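Long-range contact in endoglucanase (PDB 5NRM), which carries, as a type I cohesin domain of a cellulosomal scaffoldin, the docking surface for an enzyme-borne dockerin, the whole protein probably also cleaving cellulose: residues T34-Y48 with I66-L79. Numbering follows the deposited sequence.
Sequences TADFTVTYDATKLEY and INKESDGKLKVLFL
In the dockerin-binding sheet of the cohesin β-sandwich, strands 34-41 and 73-79 run antiparallel, with Ala-35, Phe-37 and Val-39 in hydrogen-bonded pairs with Phe-78, Val-76 and Leu-74. Leu-74 N donates to Val-39 O at 2.8 Å. Beyond these pairs, Tyr-41 N donates to Gly-72 O.

Gly-72 belongs to the type II turn of residues 70-73 and lies against the Tyr-41 ring, its CA 3.5 Å from the ring centroid. A chi1 of 64° sets Tyr-41 CG between its own backbone N and carbonyl carbon, which folds the ring over the turn; the hydroxyl then accepts from Gly-72 N (N to OH 3.1 Å, 163°). The Tyr-41 ring also meets the ring of Phe-99, their planes at about 55°.

The face bearing Thr-34, Asp-36, Thr-38 and Lys-75 is the one that takes the dockerin: Thr-34 OG1 and Asp-36 OD1 both bond Ser-13 OG of the dockerin chain, and Lys-75 packs on its Leu-60. In one of its two conformers the Lys-75 chain, bent at chi2 and chi3, brings NZ to within 2.9 Å of Thr-38 OG1, to which it donates.

The other face looks into the sandwich core. Val-76 CB sits over the Phe-37 ring, 4.1 Å from its centroid, while Val-39 CG2 lies at the edge of that ring. Tyr-48, from strand 46-53 of the opposing sheet, receives Leu-74 CD2 over the centre of its ring at 3.5 Å. Its OH shares a water with Ile-66 O.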
ATOM      1  N   THR A  34      -1.055  -6.934   6.204  1.00  9.75           N
ATOM      2  CA  THR A  34      -0.828  -6.608   4.778  1.00 10.19           C
ATOM      3  C   THR A  34      -1.600  -5.362   4.404  1.00  9.50           C
ATOM      4  O   THR A  34      -2.713  -5.125   4.949  1.00  9.28           O
ATOM      5  CB  THR A  34      -1.302  -7.780   3.803  1.00 11.75           C
ATOM      6  OG1 THR A  34      -2.665  -7.593   3.377  1.00 12.40           O
ATOM      7  CG2 THR A  34      -1.311  -9.107   4.419  1.00 12.85           C
ATOM      8  N   ALA A  35      -1.103  -4.605   3.448  1.00  8.84           N
ATOM      9  CA  ALA A  35      -1.861  -3.471   2.890  1.00  8.79           C
ATOM     10  C   ALA A  35      -1.432  -3.202   1.501  1.00  8.15           C
ATOM     11  O   ALA A  35      -0.214  -3.275   1.217  1.00  8.26           O
ATOM     12  CB  ALA A  35      -1.696  -2.228   3.737  1.00  9.03           C
ATOM     13  N   ASP A  36      -2.373  -2.791   0.626  1.00  7.72           N
ATOM     14  CA  ASP A  36      -2.034  -2.212  -0.645  1.00  7.88           C
ATOM     15  C   ASP A  36      -3.082  -1.246  -1.055  1.00  7.99           C
ATOM     16  O   ASP A  36      -4.259  -1.542  -0.987  1.00  8.32           O
ATOM     17  CB  ASP A  36      -1.758  -3.267  -1.768  1.00  8.19           C
ATOM     18  CG  ASP A  36      -3.011  -3.999  -2.221  1.00  8.39           C
ATOM     19  OD1 ASP A  36      -3.394  -4.872  -1.461  1.00  8.65           O
ATOM     20  OD2 ASP A  36      -3.571  -3.666  -3.283  1.00  9.14           O
ATOM     21  N   PHE A  37      -2.650  -0.130  -1.590  1.00  8.21           N
ATOM     22  CA  PHE A  37      -3.621   0.863  -2.105  1.00  8.23           C
ATOM     23  C   PHE A  37      -2.900   1.871  -2.958  1.00  8.69           C
ATOM     24  O   PHE A  37      -1.663   1.936  -2.938  1.00  8.55           O
ATOM     25  CB  PHE A  37      -4.461   1.530  -1.001  1.00  8.42           C
ATOM     26  CG  PHE A  37      -3.669   2.234   0.066  1.00  8.43           C
ATOM     27  CD1 PHE A  37      -3.205   3.521  -0.060  1.00  8.57           C
ATOM     28  CD2 PHE A  37      -3.334   1.553   1.246  1.00  8.84           C
ATOM     29  CE1 PHE A  37      -2.514   4.140   0.965  1.00  8.51           C
ATOM     30  CE2 PHE A  37      -2.677   2.152   2.281  1.00  8.58           C
ATOM     31  CZ  PHE A  37      -2.232   3.457   2.134  1.00  8.55           C
ATOM     32  N   THR A  38      -3.723   2.578  -3.743  1.00  9.14           N
ATOM     33  CA  THR A  38      -3.239   3.613  -4.644  1.00  9.64           C
ATOM     34  C   THR A  38      -3.635   4.940  -4.023  1.00  9.80           C
ATOM     35  O   THR A  38      -4.739   5.108  -3.548  1.00  9.32           O
ATOM     36  CB  THR A  38      -3.896   3.493  -6.000  1.00 10.94           C
ATOM     37  OG1 THR A  38      -3.550   2.263  -6.611  1.00 11.83           O
ATOM     38  CG2 THR A  38      -3.479   4.604  -6.987  1.00 11.59           C
ATOM     39  N   VAL A  39      -2.707   5.918  -4.088  1.00  8.79           N
ATOM     40  CA  VAL A  39      -2.954   7.333  -3.740  1.00  9.55           C
ATOM     41  C   VAL A  39      -2.791   8.205  -4.968  1.00  9.60           C
ATOM     42  O   VAL A  39      -1.763   8.136  -5.606  1.00 10.42           O
ATOM     43  CB  VAL A  39      -2.030   7.845  -2.618  1.00  9.74           C
ATOM     44  CG1 VAL A  39      -2.360   9.307  -2.301  1.00 10.35           C
ATOM     45  CG2 VAL A  39      -2.106   6.982  -1.390  1.00  9.59           C
ATOM     46  N   THR A  40      -3.819   8.930  -5.306  1.00 10.03           N
ATOM     47  CA  THR A  40      -3.791   9.949  -6.356  1.00 10.83           C
ATOM     48  C   THR A  40      -3.628  11.303  -5.706  1.00 11.14           C
ATOM     49  O   THR A  40      -4.083  11.546  -4.593  1.00 11.51           O
ATOM     50  CB  THR A  40      -4.949   9.869  -7.335  1.00 12.79           C
ATOM     51  OG1 THR A  40      -6.155   9.971  -6.623  1.00 15.37           O
ATOM     52  CG2 THR A  40      -4.880   8.549  -8.062  1.00 12.58           C
ATOM     53  N   TYR A  41      -2.993  12.214  -6.439  1.00 11.31           N
ATOM     54  CA  TYR A  41      -2.805  13.603  -5.964  1.00 10.83           C
ATOM     55  C   TYR A  41      -2.895  14.526  -7.134  1.00 11.50           C
ATOM     56  O   TYR A  41      -2.567  14.166  -8.298  1.00 11.45           O
ATOM     57  CB  TYR A  41      -1.528  13.722  -5.143  1.00 10.24           C
ATOM     58  CG  TYR A  41      -0.284  13.441  -5.929  1.00  9.72           C
ATOM     59  CD1 TYR A  41       0.394  14.484  -6.631  1.00 10.03           C
ATOM     60  CD2 TYR A  41       0.246  12.161  -6.010  1.00  9.81           C
ATOM     61  CE1 TYR A  41       1.506  14.207  -7.410  1.00 10.10           C
ATOM     62  CE2 TYR A  41       1.347  11.893  -6.772  1.00  9.93           C
ATOM     63  CZ  TYR A  41       2.007  12.905  -7.475  1.00 10.46           C
ATOM     64  OH  TYR A  41       3.118  12.640  -8.288  1.00 10.85           O
ATOM     65  N   ASP A  42      -3.195  15.776  -6.831  1.00 11.07           N
ATOM     66  CA  ASP A  42      -3.333  16.777  -7.924  1.00 12.01           C
ATOM     67  C   ASP A  42      -1.947  17.254  -8.354  1.00 12.07           C
ATOM     68  O   ASP A  42      -1.298  18.128  -7.710  1.00 11.41           O
ATOM     69  CB  ASP A  42      -4.170  17.957  -7.439  1.00 12.71           C
ATOM     70  CG  ASP A  42      -4.388  19.018  -8.482  1.00 13.44           C
ATOM     71  OD1 ASP A  42      -3.751  18.937  -9.555  1.00 14.31           O
ATOM     72  OD2 ASP A  42      -5.220  19.922  -8.206  1.00 14.63           O
ATOM     73  N   ALA A  43      -1.460  16.632  -9.429  1.00 12.38           N
ATOM     74  CA  ALA A  43      -0.074  16.907  -9.850  1.00 12.28           C
ATOM     75  C   ALA A  43       0.003  18.269 -10.510  1.00 12.88           C
ATOM     76  O   ALA A  43       1.119  18.731 -10.722  1.00 12.94           O
ATOM     77  CB  ALA A  43       0.447  15.837 -10.799  1.00 13.16           C
ATOM     78  N   THR A  44      -1.110  18.976 -10.768  1.00 12.62           N
ATOM     79  CA  THR A  44      -0.989  20.329 -11.295  1.00 13.34           C
ATOM     80  C   THR A  44      -0.576  21.304 -10.203  1.00 12.77           C
ATOM     81  O   THR A  44      -0.116  22.404 -10.528  1.00 13.41           O
ATOM     82  CB  THR A  44      -2.303  20.834 -11.915  1.00 14.30           C
ATOM     83  OG1 THR A  44      -3.274  21.159 -10.898  1.00 14.15           O
ATOM     84  CG2 THR A  44      -2.803  19.877 -12.922  1.00 14.84           C
ATOM     85  N   LYS A  45      -0.694  20.883  -8.946  1.00 12.39           N
ATOM     86  CA  LYS A  45      -0.345  21.719  -7.809  1.00 12.18           C
ATOM     87  C   LYS A  45       0.775  21.182  -6.915  1.00 11.55           C
ATOM     88  O   LYS A  45       1.365  21.945  -6.190  1.00 10.61           O
ATOM     89  CB  LYS A  45      -1.560  21.956  -6.973  1.00 13.17           C
ATOM     90  CG  LYS A  45      -2.666  22.693  -7.715  1.00 14.88           C
ATOM     91  CD  LYS A  45      -3.873  22.880  -6.803  1.00 16.48           C
ATOM     92  CE  LYS A  45      -5.104  23.246  -7.627  1.00 19.85           C
ATOM     93  NZ  LYS A  45      -5.973  24.095  -6.822  1.00 22.73           N
ATOM     94  N   LEU A  46       1.030  19.888  -6.986  1.00 10.52           N
ATOM     95  CA  LEU A  46       1.946  19.233  -6.096  1.00 10.22           C
ATOM     96  C   LEU A  46       2.967  18.466  -6.899  1.00 10.55           C
ATOM     97  O   LEU A  46       2.617  17.715  -7.838  1.00 10.72           O
ATOM     98  CB  LEU A  46       1.250  18.256  -5.148  1.00  9.80           C
ATOM     99  CG  LEU A  46       0.111  18.760  -4.249  1.00  9.99           C
ATOM    100  CD1 LEU A  46      -0.562  17.582  -3.588  1.00 10.03           C
ATOM    101  CD2 LEU A  46       0.580  19.832  -3.237  1.00 10.11           C
ATOM    102  N   GLU A  47       4.181  18.543  -6.436  1.00 11.18           N
ATOM    103  CA  GLU A  47       5.316  17.749  -6.970  1.00 12.21           C
ATOM    104  C   GLU A  47       5.672  16.705  -5.874  1.00 11.04           C
ATOM    105  O   GLU A  47       6.106  17.078  -4.790  1.00 10.70           O
ATOM    106  CB  GLU A  47       6.499  18.627  -7.274  1.00 13.76           C
ATOM    107  CG  GLU A  47       7.728  17.854  -7.752  1.00 17.01           C
ATOM    108  CD  GLU A  47       9.088  18.632  -7.633  1.00 21.25           C
ATOM    109  OE1 GLU A  47       9.297  19.680  -6.921  1.00 25.06           O
ATOM    110  OE2 GLU A  47      10.065  18.079  -8.235  1.00 29.40           O
ATOM    111  N   TYR A  48       5.449  15.416  -6.167  1.00 10.28           N
ATOM    112  CA  TYR A  48       5.864  14.359  -5.237  1.00  9.98           C
ATOM    113  C   TYR A  48       7.331  14.220  -5.131  1.00 10.50           C
ATOM    114  O   TYR A  48       8.015  14.115  -6.146  1.00 12.57           O
ATOM    115  CB  TYR A  48       5.234  13.051  -5.645  1.00  9.99           C
ATOM    116  CG  TYR A  48       5.565  11.885  -4.749  1.00  9.88           C
ATOM    117  CD1 TYR A  48       4.944  11.761  -3.519  1.00  9.80           C
ATOM    118  CD2 TYR A  48       6.468  10.885  -5.161  1.00  9.56           C
ATOM    119  CE1 TYR A  48       5.170  10.697  -2.717  1.00  9.57           C
ATOM    120  CE2 TYR A  48       6.691   9.821  -4.320  1.00  9.77           C
ATOM    121  CZ  TYR A  48       5.997   9.712  -3.136  1.00  9.58           C
ATOM    122  OH  TYR A  48       6.273   8.549  -2.391  1.00 11.11           O
ATOM    123  N   ILE A  66       6.655   2.520  -1.017  1.00  9.90           N
ATOM    124  CA  ILE A  66       5.829   3.453  -1.745  0.50  9.84           C
ATOM    125  C   ILE A  66       6.548   3.810  -3.034  1.00 10.17           C
ATOM    126  O   ILE A  66       7.774   4.091  -3.008  1.00 10.76           O
ATOM    127  CB  ILE A  66       5.455   4.670  -0.843  0.50  9.63           C
ATOM    128  CG1 ILE A  66       4.368   5.516  -1.508  0.50  9.88           C
ATOM    129  CG2 ILE A  66       6.693   5.439  -0.417  0.50 10.23           C
ATOM    130  CD1 ILE A  66       3.660   6.461  -0.550  0.50  9.53           C
ATOM    131  N   ASN A  67       5.855   3.807  -4.157  1.00  9.52           N
ATOM    132  CA  ASN A  67       6.462   4.132  -5.444  1.00 10.49           C
ATOM    133  C   ASN A  67       5.559   5.066  -6.229  1.00 10.58           C
ATOM    134  O   ASN A  67       4.338   4.908  -6.246  1.00 10.13           O
ATOM    135  CB  ASN A  67       6.704   2.852  -6.229  1.00 11.28           C
ATOM    136  CG  ASN A  67       7.323   3.102  -7.582  1.00 11.98           C
ATOM    137  OD1 ASN A  67       8.383   3.708  -7.662  1.00 14.43           O
ATOM    138  ND2 ASN A  67       6.684   2.655  -8.620  1.00 13.04           N
ATOM    139  N   LYS A  68       6.154   6.077  -6.857  1.00 10.51           N
ATOM    140  CA  LYS A  68       5.410   6.904  -7.801  1.00 11.21           C
ATOM    141  C   LYS A  68       5.307   6.160  -9.107  1.00 11.61           C
ATOM    142  O   LYS A  68       6.313   6.004  -9.837  1.00 12.87           O
ATOM    143  CB  LYS A  68       6.109   8.254  -8.001  1.00 11.87           C
ATOM    144  CG  LYS A  68       5.343   9.132  -9.000  1.00 14.10           C
ATOM    145  CD  LYS A  68       6.061  10.452  -9.271  1.00 16.74           C
ATOM    146  CE  LYS A  68       5.475  11.181 -10.439  1.00 21.42           C
ATOM    147  NZ  LYS A  68       6.552  12.073 -10.977  1.00 25.94           N
ATOM    148  N   GLU A  69       4.114   5.703  -9.444  1.00 12.06           N
ATOM    149  CA  GLU A  69       3.936   4.940 -10.694  1.00 12.93           C
ATOM    150  C   GLU A  69       3.953   5.913 -11.904  1.00 13.53           C
ATOM    151  O   GLU A  69       4.536   5.646 -12.979  1.00 14.02           O
ATOM    152  CB  GLU A  69       2.646   4.119 -10.679  1.00 13.14           C
ATOM    153  CG  GLU A  69       2.344   3.451 -12.009  1.00 14.87           C
ATOM    154  CD  GLU A  69       1.094   2.604 -11.927  1.00 16.60           C
ATOM    155  OE1 GLU A  69       0.903   2.038 -10.868  1.00 16.99           O
ATOM    156  OE2 GLU A  69       0.321   2.567 -12.918  1.00 20.42           O
ATOM    157  N   SER A  70       3.316   7.043 -11.725  1.00 13.23           N
ATOM    158  CA  SER A  70       3.196   8.086 -12.795  1.00 14.29           C
ATOM    159  C   SER A  70       2.813   9.399 -12.091  1.00 14.97           C
ATOM    160  O   SER A  70       2.513   9.414 -10.920  1.00 12.44           O
ATOM    161  CB  SER A  70       2.170   7.720 -13.871  1.00 15.91           C
ATOM    162  OG  SER A  70       0.904   7.462 -13.315  1.00 17.19           O
ATOM    163  N   ASP A  71       2.779  10.483 -12.847  1.00 15.59           N
ATOM    164  CA  ASP A  71       2.505  11.792 -12.253  1.00 16.14           C
ATOM    165  C   ASP A  71       1.113  11.697 -11.697  1.00 15.06           C
ATOM    166  O   ASP A  71       0.158  11.333 -12.431  1.00 17.71           O
ATOM    167  CB  ASP A  71       2.556  12.902 -13.316  1.00 18.75           C
ATOM    168  CG  ASP A  71       3.966  13.211 -13.803  1.00 21.28           C
ATOM    169  OD1 ASP A  71       4.929  12.892 -13.068  1.00 22.07           O
ATOM    170  OD2 ASP A  71       4.086  13.873 -14.897  1.00 23.93           O
ATOM    171  N   GLY A  72       0.975  12.004 -10.405  1.00 12.68           N
ATOM    172  CA  GLY A  72      -0.317  12.002  -9.752  1.00 11.86           C
ATOM    173  C   GLY A  72      -0.757  10.634  -9.161  1.00 11.79           C
ATOM    174  O   GLY A  72      -1.905  10.553  -8.738  1.00 11.53           O
ATOM    175  N   LYS A  73       0.085   9.603  -9.238  1.00 11.04           N
ATOM    176  CA  LYS A  73      -0.331   8.229  -8.882  1.00 11.60           C
ATOM    177  C   LYS A  73       0.784   7.503  -8.117  1.00 11.01           C
ATOM    178  O   LYS A  73       1.869   7.222  -8.697  1.00 11.02           O
ATOM    179  CB  LYS A  73      -0.722   7.428 -10.109  1.00 13.04           C
ATOM    180  CG  LYS A  73      -1.315   6.053  -9.738  1.00 14.23           C
ATOM    181  CD  LYS A  73      -1.590   5.228 -10.990  1.00 16.88           C
ATOM    182  CE  LYS A  73      -2.223   3.894 -10.626  1.00 18.31           C
ATOM    183  NZ  LYS A  73      -2.419   3.049 -11.844  1.00 21.26           N
ATOM    184  N   LEU A  74       0.502   7.190  -6.856  1.00  9.89           N
ATOM    185  CA  LEU A  74       1.366   6.448  -5.961  1.00  9.64           C
ATOM    186  C   LEU A  74       0.767   5.068  -5.674  1.00  9.58           C
ATOM    187  O   LEU A  74      -0.456   4.937  -5.562  1.00  9.32           O
ATOM    188  CB  LEU A  74       1.563   7.186  -4.638  1.00  9.68           C
ATOM    189  CG  LEU A  74       1.954   8.658  -4.700  1.00 10.33           C
ATOM    190  CD1 LEU A  74       2.010   9.282  -3.331  1.00 10.49           C
ATOM    191  CD2 LEU A  74       3.271   8.857  -5.486  1.00 10.25           C
ATOM    192  N   LYS A  75       1.675   4.099  -5.489  1.00  9.72           N
ATOM    193  CA  LYS A  75       1.304   2.748  -5.049  0.50  9.88           C
ATOM    194  C   LYS A  75       1.947   2.530  -3.694  1.00  9.60           C
ATOM    195  O   LYS A  75       3.147   2.858  -3.526  1.00  9.53           O
ATOM    196  CB  LYS A  75       1.805   1.713  -6.069  0.50 10.94           C
ATOM    197  CG  LYS A  75       1.460   2.012  -7.516  0.50 12.43           C
ATOM    198  CD  LYS A  75      -0.026   2.011  -7.811  0.50 13.68           C
ATOM    199  CE  LYS A  75      -0.680   0.686  -7.493  0.50 14.45           C
ATOM    200  NZ  LYS A  75      -1.960   0.393  -8.189  0.50 15.91           N
ATOM    201  N   VAL A  76       1.185   1.979  -2.744  1.00  8.54           N
ATOM    202  CA  VAL A  76       1.614   1.818  -1.391  1.00  8.97           C
ATOM    203  C   VAL A  76       1.516   0.339  -1.057  1.00  8.86           C
ATOM    204  O   VAL A  76       0.512  -0.297  -1.425  1.00  8.26           O
ATOM    205  CB  VAL A  76       0.815   2.632  -0.421  1.00  9.27           C
ATOM    206  CG1 VAL A  76       1.383   2.515   0.993  1.00 10.13           C
ATOM    207  CG2 VAL A  76       0.882   4.129  -0.831  1.00 10.26           C
ATOM    208  N   LEU A  77       2.500  -0.252  -0.361  1.00  8.83           N
ATOM    209  CA  LEU A  77       2.485  -1.661  -0.055  1.00  8.94           C
ATOM    210  C   LEU A  77       3.080  -1.873   1.342  1.00  9.30           C
ATOM    211  O   LEU A  77       4.175  -1.339   1.644  1.00 10.19           O
ATOM    212  CB  LEU A  77       3.365  -2.419  -1.077  1.00  9.13           C
ATOM    213  CG  LEU A  77       3.481  -3.936  -0.849  1.00  9.83           C
ATOM    214  CD1 LEU A  77       2.180  -4.629  -1.066  1.00  9.81           C
ATOM    215  CD2 LEU A  77       4.450  -4.473  -1.889  1.00 10.38           C
ATOM    216  N   PHE A  78       2.484  -2.742   2.139  1.00  8.12           N
ATOM    217  CA  PHE A  78       3.013  -3.180   3.420  1.00  8.31           C
ATOM    218  C   PHE A  78       2.790  -4.695   3.567  1.00  8.55           C
ATOM    219  O   PHE A  78       1.714  -5.214   3.220  1.00  8.76           O
ATOM    220  CB  PHE A  78       2.327  -2.470   4.619  1.00  8.25           C
ATOM    221  CG  PHE A  78       2.641  -3.056   5.951  1.00  8.70           C
ATOM    222  CD1 PHE A  78       3.878  -2.807   6.631  1.00  9.52           C
ATOM    223  CD2 PHE A  78       1.767  -3.941   6.529  1.00  8.97           C
ATOM    224  CE1 PHE A  78       4.151  -3.411   7.831  1.00  9.92           C
ATOM    225  CE2 PHE A  78       2.026  -4.549   7.773  1.00  9.56           C
ATOM    226  CZ  PHE A  78       3.245  -4.320   8.413  1.00 10.01           C
ATOM    227  N   LEU A  79       3.777  -5.403   4.132  1.00  8.64           N
ATOM    228  CA  LEU A  79       3.583  -6.756   4.599  1.00  9.06           C
ATOM    229  C   LEU A  79       4.467  -7.016   5.785  1.00 10.13           C
ATOM    230  O   LEU A  79       5.656  -6.629   5.765  1.00 10.21           O
ATOM    231  CB  LEU A  79       4.011  -7.701   3.431  1.00  9.80           C
ATOM    232  CG  LEU A  79       3.925  -9.217   3.748  1.00 10.59           C
ATOM    233  CD1 LEU A  79       2.482  -9.691   3.983  1.00 10.70           C
ATOM    234  CD2 LEU A  79       4.599 -10.046   2.687  1.00 11.08           C
TER
HETATM  235  O   HOH W   1      -3.793  12.119 -10.340  1.00 28.84           O
HETATM  236  O   HOH W   2       8.225   6.872  -3.252  1.00 11.31           O
HETATM  237  O   HOH W   3       7.348  14.204  -8.775  1.00 20.70           O